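Local coordinates for protein SnoN,Epimerase SnoN (Streptomyces nogalater, PDB 5EP9) that acts as a non-heme iron, alpha-ketoglutarate-dependent epimerase in nogalamycin biosynthesis, at residues A32-A37 against A110-G115; F148-A153 against S240-D245; V166-G171 against R206-L211. All blocks are in the same frame, centred on the assembly; numbering follows the deposited sequence.

Overall arrangement
Contact 1 comes first along the chain: helix 30-43 meets the end of helix 104-114, closing a loop of 72 residues that is mostly helical. Contact 2 closes a longer loop of 86 residues, from 148-153 to strand 236-245 of the seven-stranded sheet. Contact 3, residues 166-171 against 206-211, opens and closes within that span and ties a loop following strand 157-162 to edge strand 207-209 of the four-stranded sheet. Contacts 1 and 2 touch, with A110 CB 4.1 Å from Y243 CD2; contacts 2 and 3 lie on opposite sides of the chain's centre. The construct fuses SnoN segments 14-202 and 203-305: contact 1 lies in the first, and contacts 2 and 3 bridge both.

Contact 1. Residues A32-A37 against A110-G115; sequences ALERLA and AEYLAG
L33 lies over one face of the Y112 ring, and Y112 gives more area than any other residue to the contact between helix 30-43 and helix 104-114, both in the first SnoN part of the fusion. Y112 can be followed outward from CB. There CG turns away from the backbone N (chi1 -166°), which sends the ring across to the other helix. L33 CG stands 3.8 Å from the ring centroid and 13° off its normal, a CH-pi contact over the centre of the face. Its CD2 branch covers the far side of the same face, 4.0 Å from Y112 CD1. On the near side CE2 has two neighbours: A37 CB, close to the ring plane at 3.7 Å, and the carbonyl O of L33 at 3.5 Å. At the tip, Y112 OH sits beside the backbone of E34 and hydrogen-bonds a water at 2.6 Å; that water donates to E34 OE2 at 3.0 Å, so the phenol reaches the carboxylate through one bridging molecule.

The next residue, L113, sets its CD2 methyl 3.6 Å from A37 CA, and L36 CD2 meets the same methyl more loosely. The small A37 side chain leaves room for both the ring and the leucine where the helix axes cross at -60°. Beneath them L36 and L113 also rest on V46 of strand 45-48, which places the helix pair against the large sheet. With an alanine at Y112, L33 would probably lose the surface its CG rests on and the water its link between the helices. The chemistry is thus an apolar seam with a single water-mediated polar link at its rim, directional only where the water joins the phenol and the carboxylate.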
ATOM      1  N   ALA A  32      12.349 -20.504   3.926  1.00 60.39           N
ATOM      2  CA  ALA A  32      11.035 -20.064   3.409  1.00 61.02           C
ATOM      3  C   ALA A  32      10.943 -18.524   3.228  1.00 55.83           C
ATOM      4  O   ALA A  32      10.340 -18.042   2.306  1.00 55.39           O
ATOM      5  CB  ALA A  32       9.891 -20.577   4.290  1.00 60.34           C
ATOM      6  N   LEU A  33      11.604 -17.807   4.123  1.00 55.11           N
ATOM      7  CA  LEU A  33      11.737 -16.364   4.034  1.00 51.53           C
ATOM      8  C   LEU A  33      12.636 -15.951   2.791  1.00 47.31           C
ATOM      9  O   LEU A  33      12.333 -15.019   2.095  1.00 41.88           O
ATOM     10  CB  LEU A  33      12.299 -15.824   5.337  1.00 51.89           C
ATOM     11  CG  LEU A  33      12.120 -14.367   5.727  1.00 55.52           C
ATOM     12  CD1 LEU A  33      10.649 -13.967   5.653  1.00 55.80           C
ATOM     13  CD2 LEU A  33      12.658 -14.068   7.147  1.00 55.47           C
ATOM     14  N   GLU A  34      13.691 -16.683   2.555  1.00 46.52           N
ATOM     15  CA  GLU A  34      14.542 -16.464   1.387  1.00 51.57           C
ATOM     16  C   GLU A  34      13.778 -16.698   0.091  1.00 47.34           C
ATOM     17  O   GLU A  34      13.895 -15.963  -0.868  1.00 44.65           O
ATOM     18  CB  GLU A  34      15.833 -17.342   1.418  1.00 58.39           C
ATOM     19  CG  GLU A  34      16.918 -16.934   0.375  1.00 68.80           C
ATOM     20  CD  GLU A  34      18.382 -17.154   0.859  1.00 76.63           C
ATOM     21  OE1 GLU A  34      18.908 -18.320   0.791  1.00 77.28           O
ATOM     22  OE2 GLU A  34      19.022 -16.125   1.298  1.00 79.50           O
ATOM     23  N   ARG A  35      12.948 -17.721   0.108  1.00 49.23           N
ATOM     24  CA  ARG A  35      12.084 -18.090  -1.058  1.00 50.83           C
ATOM     25  C   ARG A  35      11.047 -17.055  -1.320  1.00 43.24           C
ATOM     26  O   ARG A  35      10.816 -16.640  -2.454  1.00 41.82           O
ATOM     27  CB  ARG A  35      11.458 -19.486  -0.909  1.00 55.00           C
ATOM     28  CG  ARG A  35      12.470 -20.598  -1.302  1.00 61.02           C
ATOM     29  CD  ARG A  35      11.863 -22.013  -1.309  1.00 65.65           C
ATOM     30  NE  ARG A  35      10.856 -22.207  -0.228  1.00 68.35           N
ATOM     31  CZ  ARG A  35      11.052 -22.778   0.970  1.00 69.51           C
ATOM     32  NH1 ARG A  35      12.238 -23.276   1.362  1.00 68.71           N
ATOM     33  NH2 ARG A  35      10.023 -22.815   1.814  1.00 72.94           N
ATOM     34  N   LEU A  36      10.545 -16.556  -0.245  1.00 40.48           N
ATOM     35  CA  LEU A  36       9.557 -15.478  -0.304  1.00 39.89           C
ATOM     36  C   LEU A  36      10.114 -14.177  -0.878  1.00 37.61           C
ATOM     37  O   LEU A  36       9.508 -13.519  -1.730  1.00 35.64           O
ATOM     38  CB  LEU A  36       9.041 -15.250   1.095  1.00 41.72           C
ATOM     39  CG  LEU A  36       7.869 -14.321   1.137  1.00 42.92           C
ATOM     40  CD1 LEU A  36       6.551 -15.109   0.990  1.00 42.49           C
ATOM     41  CD2 LEU A  36       7.914 -13.639   2.462  1.00 45.57           C
ATOM     42  N   ALA A  37      11.298 -13.809  -0.390  1.00 37.40           N
ATOM     43  CA  ALA A  37      11.997 -12.622  -0.879  1.00 35.92           C
ATOM     44  C   ALA A  37      12.341 -12.792  -2.404  1.00 33.57           C
ATOM     45  O   ALA A  37      12.346 -11.837  -3.142  1.00 30.79           O
ATOM     46  CB  ALA A  37      13.255 -12.360  -0.075  1.00 37.38           C
ATOM     47  N   ALA A 110       8.488  -6.552   5.448  1.00 30.48           N
ATOM     48  CA  ALA A 110       8.779  -5.486   4.573  1.00 30.99           C
ATOM     49  C   ALA A 110      10.283  -5.207   4.484  1.00 32.87           C
ATOM     50  O   ALA A 110      10.832  -5.017   3.385  1.00 31.08           O
ATOM     51  CB  ALA A 110       8.044  -4.195   4.957  1.00 31.78           C
ATOM     52  N   GLU A 111      10.940  -5.153   5.631  1.00 33.05           N
ATOM     53  CA  GLU A 111      12.334  -4.851   5.642  1.00 34.22           C
ATOM     54  C   GLU A 111      13.132  -5.974   5.030  1.00 34.38           C
ATOM     55  O   GLU A 111      14.121  -5.676   4.335  1.00 35.68           O
ATOM     56  CB  GLU A 111      12.924  -4.523   7.054  1.00 36.05           C
ATOM     57  CG  GLU A 111      12.405  -3.215   7.599  1.00 36.80           C
ATOM     58  CD  GLU A 111      13.255  -2.629   8.741  1.00 39.95           C
ATOM     59  OE1 GLU A 111      13.980  -3.383   9.431  1.00 41.98           O
ATOM     60  OE2 GLU A 111      13.135  -1.403   8.929  1.00 39.29           O
ATOM     61  N   TYR A 112      12.768  -7.216   5.300  1.00 33.33           N
ATOM     62  CA  TYR A 112      13.453  -8.325   4.707  1.00 35.24           C
ATOM     63  C   TYR A 112      13.257  -8.268   3.153  1.00 34.69           C
ATOM     64  O   TYR A 112      14.162  -8.434   2.416  1.00 35.07           O
ATOM     65  CB  TYR A 112      12.968  -9.662   5.254  1.00 36.77           C
ATOM     66  CG  TYR A 112      13.889 -10.826   4.900  1.00 39.96           C
ATOM     67  CD1 TYR A 112      14.979 -11.172   5.697  1.00 43.29           C
ATOM     68  CD2 TYR A 112      13.668 -11.570   3.744  1.00 40.87           C
ATOM     69  CE1 TYR A 112      15.817 -12.232   5.345  1.00 45.62           C
ATOM     70  CE2 TYR A 112      14.503 -12.620   3.369  1.00 42.86           C
ATOM     71  CZ  TYR A 112      15.563 -12.948   4.156  1.00 45.16           C
ATOM     72  OH  TYR A 112      16.376 -13.984   3.766  1.00 49.30           O
ATOM     73  N   LEU A 113      12.056  -8.000   2.686  1.00 35.50           N
ATOM     74  CA  LEU A 113      11.774  -7.973   1.253  1.00 34.62           C
ATOM     75  C   LEU A 113      12.481  -6.835   0.551  1.00 36.92           C
ATOM     76  O   LEU A 113      13.019  -7.004  -0.541  1.00 35.26           O
ATOM     77  CB  LEU A 113      10.312  -7.837   0.991  1.00 34.03           C
ATOM     78  CG  LEU A 113       9.415  -8.988   1.439  1.00 35.34           C
ATOM     79  CD1 LEU A 113       7.934  -8.657   1.210  1.00 36.11           C
ATOM     80  CD2 LEU A 113       9.753 -10.269   0.756  1.00 36.56           C
ATOM     81  N   ALA A 114      12.467  -5.657   1.180  1.00 36.31           N
ATOM     82  CA  ALA A 114      13.099  -4.506   0.614  1.00 36.77           C
ATOM     83  C   ALA A 114      14.600  -4.624   0.635  1.00 38.40           C
ATOM     84  O   ALA A 114      15.253  -3.994  -0.122  1.00 40.16           O
ATOM     85  CB  ALA A 114      12.674  -3.235   1.341  1.00 36.69           C
ATOM     86  N   GLY A 115      15.141  -5.334   1.604  1.00 39.26           N
ATOM     87  CA  GLY A 115      16.561  -5.472   1.779  1.00 40.34           C
ATOM     88  C   GLY A 115      17.232  -4.312   2.486  1.00 43.52           C
ATOM     89  O   GLY A 115      18.438  -4.217   2.438  1.00 47.05           O
TER
HETATM   90  O   HOH W   1      16.996 -13.869   1.208  1.00 48.23           O

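Contact 2. Residues F148-A153 against S240-D245; sequences FPFSTA and SAVYMD
F148 and F150 meet V242 and M244 through aromatic and apolar contacts, joining the loop 148-153, in the first SnoN part of the fusion, to strand 236-245 in the second. The CH-pi contact is made by V242: its CG1 lies 4.0 Å from the centroid of the F148 ring, 28° off the normal, and is therefore over the face although displaced toward CZ, which it approaches to 3.5 Å. V242 CG2 also reaches CZ, and both methyls lie on the same side of the ring plane. The same CG1 comes to the edge of F150, close to its plane.

The second kind is a Met-aromatic contact. M244 SD stands 3.9 Å from the centroid of the F150 ring and only 6° off its normal. M244 CG occupies the crowded position between the backbone N and the carbonyl carbon (chi1 62°); the extended chain then carries SD across the ring face, while CB comes 3.6 Å from F150 CE1. The opposite face of F150 carries F148 CB, so the ring is packed on two faces; F121 of strand 118-128 meets it edge-to-face.

Polar links run through one water. It donates to T152 O at 2.7 Å, hydrogen-bonds T152 OG1 at 2.9 Å, and accepts a hydrogen bond from D245 N at 2.9 Å. T152 itself packs against D245 CB at about a right angle, while the D245 carboxylate bonds to T247.

Four residues before M244, the strand presents S240 OG to the bound 2-oxoglutarate, and the F148 side chain lies about 4 Å from that of the iron ligand D144. The buried interface therefore depends on ring faces and a polarisable sulfur, with the water meeting the needs of three backbone and hydroxyl groups at its margin.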
ATOM      1  N   PHE A 148       4.604   9.192  -5.407  1.00 37.56           N
ATOM      2  CA  PHE A 148       5.338   9.268  -4.115  1.00 34.80           C
ATOM      3  C   PHE A 148       6.310  10.473  -4.132  1.00 35.63           C
ATOM      4  O   PHE A 148       7.241  10.521  -4.940  1.00 34.54           O
ATOM      5  CB  PHE A 148       6.096   7.977  -3.815  1.00 32.93           C
ATOM      6  CG  PHE A 148       5.233   6.772  -3.560  1.00 30.87           C
ATOM      7  CD1 PHE A 148       3.905   6.881  -3.114  1.00 32.08           C
ATOM      8  CD2 PHE A 148       5.738   5.514  -3.742  1.00 28.97           C
ATOM      9  CE1 PHE A 148       3.128   5.768  -2.831  1.00 28.73           C
ATOM     10  CE2 PHE A 148       4.982   4.426  -3.448  1.00 28.60           C
ATOM     11  CZ  PHE A 148       3.684   4.550  -2.993  1.00 28.13           C
ATOM     12  N   PRO A 149       6.044  11.496  -3.311  1.00 36.16           N
ATOM     13  CA  PRO A 149       6.903  12.635  -3.243  1.00 37.62           C
ATOM     14  C   PRO A 149       8.150  12.434  -2.348  1.00 37.22           C
ATOM     15  O   PRO A 149       8.457  13.245  -1.472  1.00 37.27           O
ATOM     16  CB  PRO A 149       5.977  13.707  -2.631  1.00 39.04           C
ATOM     17  CG  PRO A 149       5.251  12.919  -1.581  1.00 37.45           C
ATOM     18  CD  PRO A 149       5.005  11.575  -2.257  1.00 36.56           C
ATOM     19  N   PHE A 150       8.905  11.387  -2.634  1.00 36.68           N
ATOM     20  CA  PHE A 150      10.184  11.220  -1.976  1.00 36.27           C
ATOM     21  C   PHE A 150      11.200  10.582  -2.939  1.00 36.91           C
ATOM     22  O   PHE A 150      10.862   9.920  -3.926  1.00 37.70           O
ATOM     23  CB  PHE A 150      10.021  10.469  -0.655  1.00 35.50           C
ATOM     24  CG  PHE A 150       9.206   9.198  -0.724  1.00 32.75           C
ATOM     25  CD1 PHE A 150       9.828   8.015  -1.060  1.00 32.01           C
ATOM     26  CD2 PHE A 150       7.872   9.176  -0.397  1.00 31.63           C
ATOM     27  CE1 PHE A 150       9.154   6.821  -1.103  1.00 30.16           C
ATOM     28  CE2 PHE A 150       7.175   8.008  -0.462  1.00 30.11           C
ATOM     29  CZ  PHE A 150       7.803   6.824  -0.810  1.00 29.57           C
ATOM     30  N   SER A 151      12.436  10.738  -2.548  1.00 36.33           N
ATOM     31  CA  SER A 151      13.628  10.445  -3.356  1.00 35.81           C
ATOM     32  C   SER A 151      13.773   8.977  -3.703  1.00 33.94           C
ATOM     33  O   SER A 151      14.253   8.654  -4.742  1.00 33.33           O
ATOM     34  CB  SER A 151      14.901  10.973  -2.586  1.00 37.54           C
ATOM     35  OG  SER A 151      15.020  10.340  -1.306  1.00 37.49           O
ATOM     36  N   THR A 152      13.271   8.092  -2.836  1.00 32.92           N
ATOM     37  CA  THR A 152      13.403   6.642  -3.034  1.00 32.60           C
ATOM     38  C   THR A 152      12.112   5.970  -3.483  1.00 31.45           C
ATOM     39  O   THR A 152      11.882   4.818  -3.248  1.00 31.82           O
ATOM     40  CB  THR A 152      13.901   5.983  -1.756  1.00 33.39           C
ATOM     41  OG1 THR A 152      12.991   6.281  -0.694  1.00 32.51           O
ATOM     42  CG2 THR A 152      15.292   6.518  -1.397  1.00 35.16           C
ATOM     43  N   ALA A 153      11.261   6.769  -4.100  1.00 31.77           N
ATOM     44  CA  ALA A 153       9.975   6.314  -4.611  1.00 32.77           C
ATOM     45  C   ALA A 153      10.048   5.024  -5.429  1.00 32.50           C
ATOM     46  O   ALA A 153       9.219   4.130  -5.262  1.00 30.41           O
ATOM     47  CB  ALA A 153       9.381   7.410  -5.517  1.00 34.54           C
ATOM     48  N   SER A 240      -3.830  -0.212   3.292  1.00 27.24           N
ATOM     49  CA  SER A 240      -2.669  -0.091   2.429  1.00 28.86           C
ATOM     50  C   SER A 240      -1.642   0.846   3.008  1.00 28.59           C
ATOM     51  O   SER A 240      -1.926   1.998   3.272  1.00 28.88           O
ATOM     52  CB  SER A 240      -3.138   0.390   1.032  1.00 30.17           C
ATOM     53  OG  SER A 240      -2.140   0.268   0.128  1.00 32.17           O
ATOM     54  N   ALA A 241      -0.475   0.302   3.292  1.00 27.42           N
ATOM     55  CA  ALA A 241       0.573   1.039   3.902  1.00 28.89           C
ATOM     56  C   ALA A 241       1.788   1.096   2.992  1.00 28.04           C
ATOM     57  O   ALA A 241       2.253   0.077   2.527  1.00 29.04           O
ATOM     58  CB  ALA A 241       0.987   0.414   5.243  1.00 30.15           C
ATOM     59  N   VAL A 242       2.329   2.285   2.834  1.00 28.08           N
ATOM     60  CA  VAL A 242       3.539   2.549   2.037  1.00 27.73           C
ATOM     61  C   VAL A 242       4.741   2.736   2.977  1.00 28.02           C
ATOM     62  O   VAL A 242       4.688   3.499   3.907  1.00 29.00           O
ATOM     63  CB  VAL A 242       3.345   3.822   1.193  1.00 27.99           C
ATOM     64  CG1 VAL A 242       4.587   4.148   0.392  1.00 27.70           C
ATOM     65  CG2 VAL A 242       2.133   3.659   0.265  1.00 28.06           C
ATOM     66  N   TYR A 243       5.708   1.895   2.763  1.00 27.41           N
ATOM     67  CA  TYR A 243       7.003   1.928   3.398  1.00 28.25           C
ATOM     68  C   TYR A 243       8.117   2.391   2.400  1.00 29.18           C
ATOM     69  O   TYR A 243       8.099   2.081   1.184  1.00 27.09           O
ATOM     70  CB  TYR A 243       7.370   0.555   3.894  1.00 29.03           C
ATOM     71  CG  TYR A 243       6.302  -0.008   4.801  1.00 29.83           C
ATOM     72  CD1 TYR A 243       6.073   0.556   6.040  1.00 31.05           C
ATOM     73  CD2 TYR A 243       5.462  -1.035   4.404  1.00 29.34           C
ATOM     74  CE1 TYR A 243       5.082   0.089   6.881  1.00 31.50           C
ATOM     75  CE2 TYR A 243       4.473  -1.508   5.271  1.00 29.09           C
ATOM     76  CZ  TYR A 243       4.273  -0.955   6.482  1.00 29.60           C
ATOM     77  OH  TYR A 243       3.298  -1.430   7.334  1.00 30.41           O
ATOM     78  N   MET A 244       9.053   3.128   2.942  1.00 28.70           N
ATOM     79  CA  MET A 244      10.089   3.786   2.174  1.00 30.27           C
ATOM     80  C   MET A 244      11.398   3.546   2.850  1.00 32.78           C
ATOM     81  O   MET A 244      11.481   3.375   4.043  1.00 32.91           O
ATOM     82  CB  MET A 244       9.841   5.290   2.029  1.00 30.51           C
ATOM     83  CG  MET A 244       9.836   6.062   3.350  1.00 31.44           C
ATOM     84  SD  MET A 244       9.167   7.740   3.035  1.00 33.05           S
ATOM     85  CE  MET A 244       9.178   8.287   4.748  1.00 34.49           C
ATOM     86  N   ASP A 245      12.442   3.632   2.052  1.00 34.83           N
ATOM     87  CA  ASP A 245      13.819   3.598   2.553  1.00 37.88           C
ATOM     88  C   ASP A 245      14.013   4.583   3.683  1.00 37.85           C
ATOM     89  O   ASP A 245      13.542   5.722   3.601  1.00 38.08           O
ATOM     90  CB  ASP A 245      14.745   4.035   1.457  1.00 39.77           C
ATOM     91  CG  ASP A 245      16.183   3.617   1.709  1.00 44.72           C
ATOM     92  OD1 ASP A 245      16.891   4.122   2.580  1.00 44.46           O
ATOM     93  OD2 ASP A 245      16.664   2.779   0.902  1.00 51.04           O
TER
HETATM   94  O   HOH W   2      11.837   3.668  -0.791  1.00 29.33           O

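Contact 3. Residues V166-G171 against R206-L211; sequences VPVERG and RVTVPL. With ACT (acetate ion), chain G.
V168 turns CG1 anti to its own N (chi1 180°), leaving CG2 aimed at residues 206-211, while T208 places its methyl, rather than its hydroxyl, opposite the backbone N. The two methyls therefore meet, V168 CG2 lying 3.9 Å from T208 CG2 with the side chains nearly perpendicular; the T208 hydroxyl bonds instead to T174. V168 and P210 run side by side, CG2 4.2 Å from CG.

The backbones join at one antiparallel bridge, V166 with L211, a hydrogen-bonded pair. V166 N donates to L211 O at 2.8 Å almost along the C=O axis (178°), whereas L211 N reaches V166 O at 3.0 Å from 38° above the carbonyl plane. Strand 207-209 is an outer strand of the four-stranded sheet of this cupin-clan double-stranded beta-helix, and the bridge joins the segment carrying that strand to the loop following strand 157-162. The loop belongs to the first SnoN part of the engineered fusion and the strand to the second. P210 CB fits against V166 O at 3.6 Å. Further on, G171 O bonds R236, which binds 2-oxoglutarate, and L211 packs on W160.

An acetate, probably from the crystallisation liquor, takes a hydrogen bond from R206 NH1 to OXT at 3.0 Å, at the guanidinium edge; S226 binds it too.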
ATOM      1  N   VAL A 166     -11.474 -11.489   0.530  1.00 29.99           N
ATOM      2  CA  VAL A 166     -11.480 -10.744  -0.730  1.00 29.69           C
ATOM      3  C   VAL A 166     -11.322 -11.706  -1.907  1.00 29.14           C
ATOM      4  O   VAL A 166     -10.247 -11.873  -2.431  1.00 28.45           O
ATOM      5  CB  VAL A 166     -10.399  -9.648  -0.774  1.00 28.54           C
ATOM      6  CG1 VAL A 166     -10.615  -8.794  -1.985  1.00 28.88           C
ATOM      7  CG2 VAL A 166     -10.470  -8.735   0.422  1.00 30.73           C
ATOM      8  N   PRO A 167     -12.358 -12.426  -2.238  1.00 29.56           N
ATOM      9  CA  PRO A 167     -12.270 -13.215  -3.428  1.00 30.51           C
ATOM     10  C   PRO A 167     -12.227 -12.271  -4.628  1.00 29.68           C
ATOM     11  O   PRO A 167     -12.510 -11.091  -4.495  1.00 28.94           O
ATOM     12  CB  PRO A 167     -13.584 -14.063  -3.396  1.00 32.29           C
ATOM     13  CG  PRO A 167     -14.555 -13.203  -2.625  1.00 31.87           C
ATOM     14  CD  PRO A 167     -13.714 -12.426  -1.658  1.00 32.40           C
ATOM     15  N   VAL A 168     -12.050 -12.862  -5.783  1.00 30.19           N
ATOM     16  CA  VAL A 168     -12.009 -12.136  -7.039  1.00 30.53           C
ATOM     17  C   VAL A 168     -13.163 -11.169  -7.142  1.00 30.37           C
ATOM     18  O   VAL A 168     -12.947  -9.976  -7.423  1.00 31.07           O
ATOM     19  CB  VAL A 168     -11.914 -13.080  -8.327  1.00 30.68           C
ATOM     20  CG1 VAL A 168     -11.886 -12.231  -9.557  1.00 31.23           C
ATOM     21  CG2 VAL A 168     -10.635 -13.890  -8.264  1.00 29.43           C
ATOM     22  N   GLU A 169     -14.347 -11.646  -6.939  1.00 31.83           N
ATOM     23  CA  GLU A 169     -15.495 -10.813  -7.209  1.00 35.64           C
ATOM     24  C   GLU A 169     -15.717  -9.652  -6.243  1.00 34.73           C
ATOM     25  O   GLU A 169     -16.539  -8.741  -6.501  1.00 33.65           O
ATOM     26  CB  GLU A 169     -16.766 -11.676  -7.406  1.00 40.75           C
ATOM     27  CG  GLU A 169     -17.241 -12.404  -6.165  1.00 44.43           C
ATOM     28  CD  GLU A 169     -16.579 -13.800  -5.897  1.00 50.56           C
ATOM     29  OE1 GLU A 169     -15.538 -14.225  -6.582  1.00 49.08           O
ATOM     30  OE2 GLU A 169     -17.210 -14.478  -5.016  1.00 51.01           O
ATOM     31  N   ARG A 170     -14.989  -9.670  -5.139  1.00 32.95           N
ATOM     32  CA  ARG A 170     -15.061  -8.570  -4.150  1.00 32.63           C
ATOM     33  C   ARG A 170     -14.008  -7.497  -4.404  1.00 31.30           C
ATOM     34  O   ARG A 170     -13.913  -6.517  -3.691  1.00 30.82           O
ATOM     35  CB  ARG A 170     -14.963  -9.119  -2.709  1.00 33.28           C
ATOM     36  CG  ARG A 170     -15.295  -8.066  -1.665  1.00 34.49           C
ATOM     37  CD  ARG A 170     -15.657  -8.658  -0.308  1.00 34.36           C
ATOM     38  NE  ARG A 170     -16.891  -9.360  -0.477  1.00 35.23           N
ATOM     39  CZ  ARG A 170     -17.078 -10.606  -0.140  1.00 38.56           C
ATOM     40  NH1 ARG A 170     -16.135 -11.307   0.468  1.00 40.20           N
ATOM     41  NH2 ARG A 170     -18.242 -11.156  -0.354  1.00 41.00           N
ATOM     42  N   GLY A 171     -13.245  -7.659  -5.509  1.00 31.17           N
ATOM     43  CA  GLY A 171     -12.284  -6.646  -5.980  1.00 29.05           C
ATOM     44  C   GLY A 171     -10.851  -6.856  -5.584  1.00 27.58           C
ATOM     45  O   GLY A 171     -10.179  -5.899  -5.142  1.00 28.14           O
ATOM     46  N   ARG A 206      -0.814 -11.650 -16.388  1.00 31.07           N
ATOM     47  CA  ARG A 206      -1.311 -10.989 -15.214  1.00 31.01           C
ATOM     48  C   ARG A 206      -1.851 -11.946 -14.205  1.00 30.12           C
ATOM     49  O   ARG A 206      -2.478 -12.873 -14.581  1.00 31.92           O
ATOM     50  CB  ARG A 206      -2.442 -10.055 -15.606  1.00 33.58           C
ATOM     51  CG  ARG A 206      -1.949  -8.924 -16.532  1.00 38.81           C
ATOM     52  CD  ARG A 206      -2.538  -9.102 -17.831  1.00 40.79           C
ATOM     53  NE  ARG A 206      -2.022  -8.258 -18.896  1.00 45.32           N
ATOM     54  CZ  ARG A 206      -2.624  -7.159 -19.345  1.00 43.92           C
ATOM     55  NH1 ARG A 206      -3.643  -6.572 -18.710  1.00 40.67           N
ATOM     56  NH2 ARG A 206      -2.161  -6.614 -20.414  1.00 46.18           N
ATOM     57  N   VAL A 207      -1.619 -11.682 -12.937  1.00 27.64           N
ATOM     58  CA  VAL A 207      -1.936 -12.602 -11.877  1.00 28.56           C
ATOM     59  C   VAL A 207      -2.850 -11.945 -10.867  1.00 26.84           C
ATOM     60  O   VAL A 207      -2.533 -10.957 -10.289  1.00 26.71           O
ATOM     61  CB  VAL A 207      -0.679 -13.071 -11.099  1.00 29.34           C
ATOM     62  CG1 VAL A 207      -1.072 -14.093 -10.019  1.00 29.50           C
ATOM     63  CG2 VAL A 207       0.355 -13.704 -12.031  1.00 29.91           C
ATOM     64  N   THR A 208      -4.035 -12.500 -10.774  1.00 27.86           N
ATOM     65  CA  THR A 208      -5.077 -12.069  -9.914  1.00 28.02           C
ATOM     66  C   THR A 208      -4.955 -12.897  -8.654  1.00 27.52           C
ATOM     67  O   THR A 208      -4.913 -14.106  -8.660  1.00 26.83           O
ATOM     68  CB  THR A 208      -6.459 -12.267 -10.613  1.00 29.82           C
ATOM     69  OG1 THR A 208      -6.444 -11.456 -11.774  1.00 28.40           O
ATOM     70  CG2 THR A 208      -7.592 -11.809  -9.674  1.00 29.13           C
ATOM     71  N   VAL A 209      -4.972 -12.183  -7.530  1.00 28.18           N
ATOM     72  CA  VAL A 209      -4.657 -12.754  -6.217  1.00 28.63           C
ATOM     73  C   VAL A 209      -5.758 -12.553  -5.212  1.00 28.05           C
ATOM     74  O   VAL A 209      -5.721 -11.616  -4.422  1.00 28.29           O
ATOM     75  CB  VAL A 209      -3.384 -12.118  -5.666  1.00 28.87           C
ATOM     76  CG1 VAL A 209      -2.911 -12.785  -4.347  1.00 28.56           C
ATOM     77  CG2 VAL A 209      -2.282 -12.272  -6.715  1.00 28.84           C
ATOM     78  N   PRO A 210      -6.671 -13.474  -5.167  1.00 28.17           N
ATOM     79  CA  PRO A 210      -7.633 -13.401  -4.056  1.00 27.90           C
ATOM     80  C   PRO A 210      -6.956 -13.649  -2.693  1.00 28.45           C
ATOM     81  O   PRO A 210      -5.963 -14.370  -2.612  1.00 29.86           O
ATOM     82  CB  PRO A 210      -8.653 -14.450  -4.391  1.00 26.97           C
ATOM     83  CG  PRO A 210      -7.989 -15.322  -5.361  1.00 27.83           C
ATOM     84  CD  PRO A 210      -6.922 -14.618  -6.035  1.00 27.97           C
ATOM     85  N   LEU A 211      -7.543 -13.054  -1.678  1.00 28.39           N
ATOM     86  CA  LEU A 211      -6.943 -13.066  -0.318  1.00 29.95           C
ATOM     87  C   LEU A 211      -8.001 -13.422   0.696  1.00 29.39           C
ATOM     88  O   LEU A 211      -9.083 -12.851   0.657  1.00 28.51           O
ATOM     89  CB  LEU A 211      -6.436 -11.647   0.047  1.00 29.90           C
ATOM     90  CG  LEU A 211      -5.342 -11.077  -0.785  1.00 32.02           C
ATOM     91  CD1 LEU A 211      -4.992  -9.699  -0.254  1.00 36.25           C
ATOM     92  CD2 LEU A 211      -4.115 -11.979  -0.713  1.00 32.97           C
TER
HETATM   93  C   ACT G 303      -4.292  -5.847 -14.979  1.00 39.48           C
HETATM   94  O   ACT G 303      -5.380  -5.343 -14.699  1.00 40.08           O
HETATM   95  OXT ACT G 303      -4.237  -6.818 -15.772  1.00 50.73           O
HETATM   96  CH3 ACT G 303      -3.067  -5.294 -14.321  1.00 40.18           C